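Side-chain contacts in DUF3829 family protein (Bacteroides vulgatus, PDB 4YJW), which is of unknown function, an all-alpha protein of the DUF3829 family whose precursor probably carries a signal sequence, consistent with a lipoprotein: residues M19-T24 / D146-I151; K39-Y44 / K128-L133. All blocks are in the same frame, centred on the assembly; numbering follows the deposited sequence. Where two conformers were deposited one is given.

Contact 1: residues M19-T24 / D146-I151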
HETATM    1  N   MSE A  19     -19.641   6.764   2.482  1.00 18.62           N
HETATM    2  CA  MSE A  19     -18.927   7.570   3.494  1.00 18.58           C
HETATM    3  C   MSE A  19     -18.085   6.678   4.429  1.00 22.17           C
HETATM    4  O   MSE A  19     -16.958   7.040   4.774  1.00 22.04           O
HETATM    5  CB  MSE A  19     -19.911   8.432   4.321  1.00 20.32           C
HETATM    6  CG  MSE A  19     -20.661   9.484   3.495  1.00 27.05           C
HETATM    7 SE   MSE A  19     -19.517  10.520   2.287  0.75 34.63          SE
HETATM    8  CE  MSE A  19     -18.277  11.296   3.561  1.00 30.31           C
ATOM      9  N   LYS A  20     -18.617   5.509   4.810  1.00 18.94           N
ATOM     10  CA  LYS A  20     -17.902   4.558   5.683  1.00 16.71           C
ATOM     11  C   LYS A  20     -16.663   4.052   4.955  1.00 18.57           C
ATOM     12  O   LYS A  20     -15.574   4.032   5.535  1.00 15.75           O
ATOM     13  CB  LYS A  20     -18.796   3.395   6.122  1.00 18.66           C
ATOM     14  CG  LYS A  20     -19.994   3.817   6.995  1.00 20.91           C
ATOM     15  CD  LYS A  20     -20.876   2.593   7.348  1.00 18.46           C
ATOM     16  CE  LYS A  20     -22.155   3.032   8.024  1.00 21.99           C
ATOM     17  NZ  LYS A  20     -23.118   1.896   8.179  1.00 23.23           N
ATOM     18  N   TYR A  21     -16.830   3.683   3.672  1.00 14.90           N
ATOM     19  CA  TYR A  21     -15.740   3.186   2.831  1.00 13.52           C
ATOM     20  C   TYR A  21     -14.656   4.254   2.671  1.00 17.04           C
ATOM     21  O   TYR A  21     -13.467   3.954   2.805  1.00 15.71           O
ATOM     22  CB  TYR A  21     -16.282   2.736   1.463  1.00 14.35           C
ATOM     23  CG  TYR A  21     -15.259   1.967   0.647  1.00 14.83           C
ATOM     24  CD1 TYR A  21     -14.324   2.637  -0.144  1.00 16.14           C
ATOM     25  CD2 TYR A  21     -15.272   0.576   0.607  1.00 14.63           C
ATOM     26  CE1 TYR A  21     -13.383   1.942  -0.900  1.00 16.81           C
ATOM     27  CE2 TYR A  21     -14.345  -0.132  -0.165  1.00 15.54           C
ATOM     28  CZ  TYR A  21     -13.404   0.558  -0.916  1.00 18.19           C
ATOM     29  OH  TYR A  21     -12.474  -0.102  -1.687  1.00 19.41           O
ATOM     30  N   TYR A  22     -15.066   5.513   2.437  1.00 15.89           N
ATOM     31  CA  TYR A  22     -14.104   6.611   2.291  1.00 16.84           C
ATOM     32  C   TYR A  22     -13.360   6.870   3.608  1.00 18.82           C
ATOM     33  O   TYR A  22     -12.133   6.988   3.603  1.00 18.14           O
ATOM     34  CB  TYR A  22     -14.812   7.877   1.830  1.00 18.97           C
ATOM     35  CG  TYR A  22     -13.900   9.079   1.717  1.00 22.79           C
ATOM     36  CD1 TYR A  22     -12.824   9.083   0.832  1.00 24.85           C
ATOM     37  CD2 TYR A  22     -14.162  10.245   2.429  1.00 24.99           C
ATOM     38  CE1 TYR A  22     -12.004  10.203   0.692  1.00 27.68           C
ATOM     39  CE2 TYR A  22     -13.364  11.385   2.272  1.00 26.93           C
ATOM     40  CZ  TYR A  22     -12.269  11.345   1.428  1.00 35.15           C
ATOM     41  OH  TYR A  22     -11.469  12.456   1.286  1.00 42.03           O
ATOM     42  N   ASP A  23     -14.092   6.977   4.722  1.00 17.67           N
ATOM     43  CA  ASP A  23     -13.463   7.207   6.035  1.00 17.59           C
ATOM     44  C   ASP A  23     -12.436   6.102   6.367  1.00 19.14           C
ATOM     45  O   ASP A  23     -11.334   6.417   6.817  1.00 19.12           O
ATOM     46  CB  ASP A  23     -14.538   7.309   7.139  1.00 20.19           C
ATOM     47  CG  ASP A  23     -15.402   8.561   7.047  1.00 34.86           C
ATOM     48  OD1 ASP A  23     -14.930   9.577   6.475  1.00 37.05           O
ATOM     49  OD2 ASP A  23     -16.546   8.529   7.551  1.00 38.49           O
ATOM     50  N   THR A  24     -12.778   4.816   6.101  1.00 14.83           N
ATOM     51  CA  THR A  24     -11.893   3.671   6.368  1.00 14.06           C
ATOM     52  C   THR A  24     -10.689   3.771   5.421  1.00 17.35           C
ATOM     53  O   THR A  24      -9.548   3.614   5.874  1.00 16.54           O
ATOM     54  CB  THR A  24     -12.679   2.353   6.217  1.00 17.27           C
ATOM     55  OG1 THR A  24     -13.782   2.375   7.146  1.00 17.13           O
ATOM     56  CG2 THR A  24     -11.814   1.133   6.491  1.00 14.18           C
ATOM     57  N   ASP A 146      -8.483   9.087  -6.016  1.00 21.92           N
ATOM     58  CA  ASP A 146      -9.045   9.700  -7.237  1.00 22.54           C
ATOM     59  C   ASP A 146     -10.350   9.046  -7.677  1.00 26.82           C
ATOM     60  O   ASP A 146     -11.226   9.748  -8.195  1.00 26.29           O
ATOM     61  CB  ASP A 146      -8.034   9.698  -8.384  1.00 24.60           C
ATOM     62  CG  ASP A 146      -6.847  10.604  -8.118  1.00 33.34           C
ATOM     63  OD1 ASP A 146      -6.867  11.332  -7.090  1.00 34.88           O
ATOM     64  OD2 ASP A 146      -5.876  10.543  -8.892  1.00 34.91           O
ATOM     65  N   ILE A 147     -10.510   7.727  -7.457  1.00 23.12           N
ATOM     66  CA  ILE A 147     -11.785   7.056  -7.768  1.00 23.36           C
ATOM     67  C   ILE A 147     -12.864   7.543  -6.785  1.00 26.01           C
ATOM     68  O   ILE A 147     -14.007   7.796  -7.166  1.00 24.79           O
ATOM     69  CB  ILE A 147     -11.643   5.493  -7.686  1.00 26.36           C
ATOM     70  CG1 ILE A 147     -10.760   4.933  -8.814  1.00 27.93           C
ATOM     71  CG2 ILE A 147     -13.022   4.791  -7.676  1.00 27.34           C
ATOM     72  CD1 ILE A 147     -10.150   3.555  -8.489  1.00 28.60           C
ATOM     73  N   LEU A 148     -12.510   7.591  -5.507  1.00 21.02           N
ATOM     74  CA  LEU A 148     -13.467   7.877  -4.442  1.00 19.43           C
ATOM     75  C   LEU A 148     -13.936   9.332  -4.330  1.00 23.08           C
ATOM     76  O   LEU A 148     -15.118   9.546  -4.100  1.00 21.26           O
ATOM     77  CB  LEU A 148     -12.872   7.471  -3.090  1.00 17.70           C
ATOM     78  CG  LEU A 148     -12.670   5.964  -2.798  1.00 19.04           C
ATOM     79  CD1 LEU A 148     -12.014   5.772  -1.434  1.00 18.00           C
ATOM     80  CD2 LEU A 148     -13.997   5.211  -2.784  1.00 20.28           C
ATOM     81  N   THR A 149     -13.043  10.324  -4.419  1.00 22.12           N
ATOM     82  CA  THR A 149     -13.480  11.697  -4.104  1.00 23.45           C
ATOM     83  C   THR A 149     -14.697  12.164  -5.001  1.00 26.85           C
ATOM     84  O   THR A 149     -15.611  12.705  -4.386  1.00 25.99           O
ATOM     85  CB  THR A 149     -12.323  12.695  -4.057  1.00 33.96           C
ATOM     86  OG1 THR A 149     -11.549  12.605  -5.231  1.00 31.67           O
ATOM     87  CG2 THR A 149     -11.407  12.453  -2.843  1.00 33.54           C
ATOM     88  N   PRO A 150     -14.868  11.853  -6.318  1.00 24.91           N
ATOM     89  CA  PRO A 150     -16.104  12.282  -7.009  1.00 25.27           C
ATOM     90  C   PRO A 150     -17.358  11.530  -6.525  1.00 28.83           C
ATOM     91  O   PRO A 150     -18.435  12.123  -6.455  1.00 27.44           O
ATOM     92  CB  PRO A 150     -15.819  11.975  -8.483  1.00 28.36           C
ATOM     93  CG  PRO A 150     -14.302  11.898  -8.582  1.00 32.36           C
ATOM     94  CD  PRO A 150     -13.916  11.252  -7.279  1.00 26.68           C
ATOM     95  N   ILE A 151     -17.213  10.227  -6.162  1.00 24.27           N
ATOM     96  CA  ILE A 151     -18.307   9.387  -5.632  1.00 23.68           C
ATOM     97  C   ILE A 151     -18.739   9.926  -4.252  1.00 26.44           C
ATOM     98  O   ILE A 151     -19.935   9.966  -3.944  1.00 27.41           O
ATOM     99  CB  ILE A 151     -17.879   7.878  -5.538  1.00 25.58           C
ATOM    100  CG1 ILE A 151     -17.371   7.336  -6.892  1.00 26.43           C
ATOM    101  CG2 ILE A 151     -19.047   7.001  -4.994  1.00 25.27           C
ATOM    102  CD1 ILE A 151     -16.663   5.934  -6.823  1.00 32.01           C
TER
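L148 reaches from helix 121-159 into the angle between two tyrosines of helix 10-32, Y21 and Y22. The tight part lies at Y21. It leaves its backbone toward helix 121-159. With CG anti to the backbone N (chi1 -169°), the CD1-CE1 side of the ring lies against L148. L148 CD2 sits 3.7 Å from Y21 CD1 and 3.8 Å from Y21 CE1, and the two side chains cross at about a right angle. Y21 OH is hydrogen-bonded to V70 O, and F77 meets the ring edge-to-face. The ring is fixed at its polar end as well as along its side. An alanine in place of Y21 would probably leave L148 CD2 facing a gap and V70 O without its hydroxyl partner.

The other branch, L148 CD1, meets the edge of the Y22 ring at CD1, 4.1 Å away. Here the packing is looser. Y22 OH comes within 4.1 Å of T149 CG2, a van der Waals approach. T149 is exposed, so this marks the solvent side. No hydrogen bond joins the segments. The segment axes pass 10.6 Å apart with 141° between their N-to-C directions, a roughly antiparallel helix pair with an apolar seam, as in an all-alpha bundle.

Contact 2: residues K39-Y44 / K128-L133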
ATOM      1  N   LYS A  39      10.873   5.855   1.858  1.00 12.98           N
ATOM      2  CA  LYS A  39      12.128   6.529   1.501  1.00 12.38           C
ATOM      3  C   LYS A  39      13.292   6.063   2.376  1.00 15.80           C
ATOM      4  O   LYS A  39      14.420   5.936   1.862  1.00 13.36           O
ATOM      5  CB  LYS A  39      11.988   8.062   1.633  1.00 16.67           C
ATOM      6  CG  LYS A  39      11.110   8.712   0.577  1.00 26.90           C
ATOM      7  CD  LYS A  39      11.054  10.221   0.876  1.00 35.25           C
ATOM      8  CE  LYS A  39       9.811  10.911   0.393  1.00 52.56           C
ATOM      9  NZ  LYS A  39       9.741  12.311   0.903  1.00 63.50           N
ATOM     10  N   ALA A  40      13.052   5.862   3.703  1.00 12.58           N
ATOM     11  CA  ALA A  40      14.123   5.412   4.620  1.00 13.28           C
ATOM     12  C   ALA A  40      14.593   3.987   4.265  1.00 14.73           C
ATOM     13  O   ALA A  40      15.793   3.716   4.273  1.00 13.78           O
ATOM     14  CB  ALA A  40      13.654   5.475   6.076  1.00 14.37           C
ATOM     15  N   VAL A  41      13.648   3.099   3.899  1.00 11.48           N
ATOM     16  CA  VAL A  41      13.987   1.723   3.486  1.00 10.80           C
ATOM     17  C   VAL A  41      14.818   1.778   2.186  1.00 12.68           C
ATOM     18  O   VAL A  41      15.812   1.071   2.065  1.00 11.32           O
ATOM     19  CB  VAL A  41      12.722   0.842   3.339  1.00 12.69           C
ATOM     20  CG1 VAL A  41      13.051  -0.468   2.595  1.00 13.28           C
ATOM     21  CG2 VAL A  41      12.135   0.547   4.732  1.00 11.86           C
ATOM     22  N   LEU A  42      14.460   2.648   1.248  1.00 11.49           N
ATOM     23  CA  LEU A  42      15.277   2.766   0.023  1.00  9.67           C
ATOM     24  C   LEU A  42      16.708   3.211   0.359  1.00 13.56           C
ATOM     25  O   LEU A  42      17.648   2.660  -0.176  1.00 13.26           O
ATOM     26  CB  LEU A  42      14.628   3.731  -0.970  1.00 10.17           C
ATOM     27  CG  LEU A  42      13.293   3.269  -1.578  1.00 13.40           C
ATOM     28  CD1 LEU A  42      12.695   4.367  -2.425  1.00 15.78           C
ATOM     29  CD2 LEU A  42      13.474   2.028  -2.455  1.00 16.45           C
ATOM     30  N   GLY A  43      16.859   4.141   1.299  1.00 11.81           N
ATOM     31  CA  GLY A  43      18.191   4.573   1.725  1.00 13.21           C
ATOM     32  C   GLY A  43      18.985   3.429   2.352  1.00 15.41           C
ATOM     33  O   GLY A  43      20.188   3.295   2.090  1.00 14.60           O
ATOM     34  N   TYR A  44      18.303   2.521   3.087  1.00 11.19           N
ATOM     35  CA  TYR A  44      18.950   1.370   3.730  1.00 11.30           C
ATOM     36  C   TYR A  44      19.423   0.352   2.689  1.00 14.46           C
ATOM     37  O   TYR A  44      20.295  -0.453   2.993  1.00 12.96           O
ATOM     38  CB  TYR A  44      18.025   0.682   4.756  1.00 11.03           C
ATOM     39  CG  TYR A  44      17.603   1.578   5.898  1.00 11.91           C
ATOM     40  CD1 TYR A  44      18.471   2.543   6.414  1.00 13.58           C
ATOM     41  CD2 TYR A  44      16.359   1.432   6.499  1.00 12.47           C
ATOM     42  CE1 TYR A  44      18.080   3.390   7.455  1.00 14.53           C
ATOM     43  CE2 TYR A  44      15.962   2.264   7.553  1.00 13.76           C
ATOM     44  CZ  TYR A  44      16.828   3.237   8.030  1.00 17.57           C
ATOM     45  OH  TYR A  44      16.454   4.084   9.065  1.00 17.45           O
ATOM     46  N   LYS A 128      16.415  -2.928  -7.565  1.00 15.21           N
ATOM     47  CA  LYS A 128      15.610  -2.521  -8.717  1.00 14.65           C
ATOM     48  C   LYS A 128      14.107  -2.692  -8.436  1.00 19.07           C
ATOM     49  O   LYS A 128      13.296  -1.816  -8.764  1.00 19.55           O
ATOM     50  CB  LYS A 128      16.019  -3.321  -9.968  1.00 17.29           C
ATOM     51  CG  LYS A 128      17.427  -2.973 -10.501  1.00 18.21           C
ATOM     52  CD  LYS A 128      17.694  -3.713 -11.826  1.00 25.60           C
ATOM     53  CE  LYS A 128      18.010  -5.172 -11.608  1.00 20.40           C
ATOM     54  NZ  LYS A 128      18.430  -5.834 -12.875  1.00 20.21           N
ATOM     55  N   GLU A 129      13.741  -3.814  -7.821  1.00 16.87           N
ATOM     56  CA  GLU A 129      12.343  -4.146  -7.532  1.00 17.68           C
ATOM     57  C   GLU A 129      11.779  -3.230  -6.463  1.00 19.14           C
ATOM     58  O   GLU A 129      10.644  -2.769  -6.602  1.00 19.16           O
ATOM     59  CB  GLU A 129      12.225  -5.607  -7.112  1.00 20.17           C
ATOM     60  CG  GLU A 129      10.788  -6.106  -6.949  1.00 36.16           C
ATOM     61  CD  GLU A 129       9.872  -6.161  -8.163  1.00 62.66           C
ATOM     62  OE1 GLU A 129      10.372  -6.296  -9.305  1.00 55.90           O
ATOM     63  OE2 GLU A 129       8.636  -6.111  -7.956  1.00 54.59           O
ATOM     64  N   GLU A 130      12.577  -2.923  -5.426  1.00 15.03           N
ATOM     65  CA  GLU A 130      12.133  -2.019  -4.346  1.00 13.57           C
ATOM     66  C   GLU A 130      11.857  -0.620  -4.889  1.00 17.67           C
ATOM     67  O   GLU A 130      10.907   0.026  -4.442  1.00 17.65           O
ATOM     68  CB  GLU A 130      13.169  -1.964  -3.207  1.00 13.26           C
ATOM     69  CG  GLU A 130      13.289  -3.278  -2.458  1.00 13.07           C
ATOM     70  CD  GLU A 130      12.068  -3.603  -1.629  1.00 19.35           C
ATOM     71  OE1 GLU A 130      11.097  -4.143  -2.206  1.00 15.93           O
ATOM     72  OE2 GLU A 130      12.104  -3.374  -0.401  1.00 14.08           O
ATOM     73  N   LEU A 131      12.673  -0.144  -5.856  1.00 14.29           N
ATOM     74  CA  LEU A 131      12.450   1.189  -6.438  0.50 15.07           C
ATOM     75  C   LEU A 131      11.106   1.199  -7.185  1.00 19.55           C
ATOM     76  O   LEU A 131      10.299   2.118  -7.008  1.00 18.33           O
ATOM     77  CB  LEU A 131      13.620   1.629  -7.362  0.50 15.51           C
ATOM     78  CG  LEU A 131      13.475   3.028  -8.024  0.50 20.15           C
ATOM     79  CD1 LEU A 131      13.483   4.159  -6.991  0.50 18.84           C
ATOM     80  CD2 LEU A 131      14.520   3.255  -9.103  0.50 23.56           C
ATOM     81  N   LEU A 132      10.846   0.165  -7.975  1.00 17.48           N
ATOM     82  CA  LEU A 132       9.591   0.062  -8.721  1.00 17.63           C
ATOM     83  C   LEU A 132       8.387  -0.020  -7.774  1.00 20.73           C
ATOM     84  O   LEU A 132       7.396   0.682  -7.988  1.00 19.86           O
ATOM     85  CB  LEU A 132       9.639  -1.169  -9.615  1.00 18.84           C
ATOM     86  CG  LEU A 132      10.544  -1.063 -10.849  1.00 25.35           C
ATOM     87  CD1 LEU A 132      10.510  -2.352 -11.640  1.00 26.75           C
ATOM     88  CD2 LEU A 132      10.142   0.131 -11.747  1.00 27.58           C
ATOM     89  N   LEU A 133       8.498  -0.835  -6.702  1.00 17.14           N
ATOM     90  CA  LEU A 133       7.435  -0.989  -5.698  1.00 16.32           C
ATOM     91  C   LEU A 133       7.149   0.318  -4.981  1.00 20.79           C
ATOM     92  O   LEU A 133       5.975   0.626  -4.739  1.00 19.30           O
ATOM     93  CB  LEU A 133       7.791  -2.086  -4.663  1.00 15.35           C
ATOM     94  CG  LEU A 133       7.664  -3.537  -5.166  1.00 19.41           C
ATOM     95  CD1 LEU A 133       8.363  -4.498  -4.211  1.00 18.97           C
ATOM     96  CD2 LEU A 133       6.174  -3.945  -5.357  1.00 22.73           C
TER
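An antiparallel helix pair in the all-alpha bundle forms this contact, with the short helix 35-44 lying beside the long helix 121-159. The segment axes run at 166° to each other and pass 10.6 Å apart. The contact is small and rests mainly on one leucine branch. L42 leaves its backbone to one side of the partner helix, but its extended chain brings the end nearer. CG is anti to the carbonyl carbon (chi1 -67°), and CD2 ends over the backbone of E130. There L42 CD2 lies 3.8 Å from E130 O and 3.9 Å from E130 C. It is also 4.1 Å from E130 CB and 4.1 Å from L131 N. The methyl therefore packs on a peptide group as much as on a side chain.

E130 leaves its backbone toward helix 35-44, and its chain then bends at chi2 (-69°). OE2 comes 4.3 Å from V41 CG1, a loose approach of a carboxylate oxygen to a methyl. One oxygen of this buried acid is satisfied outside the two segments: OE1 accepts a hydrogen bond from N102 ND2. That bond links E130 to helix 79-111. L131 adds only a thin margin at the exposed side.

No hydrogen bond crosses between the segments. Helix 79-111 joins the pair from a third direction, with F99 touching both V41 and E130. V57, from a loop, also packs on V41, and L45 touches E130.

How the contacts relate
From the N terminus the chain first runs through helix 10-32, which supplies the early half of contact 1. Helix 35-44 follows directly and gives the early half of contact 2. The chain then passes helix 64-71 and the long helix 79-111 before entering helix 121-159. This last helix closes contact 2 first, at 128-133, and contact 1 later, at 146-151. The smaller loop thus lies wholly within the larger one, and the two do not cross. The contacts do not touch: their centres are 29 Å apart, on opposite sides of the chain's centre. Helix 121-159 therefore ties two successive N-terminal helices at well-separated points along its length.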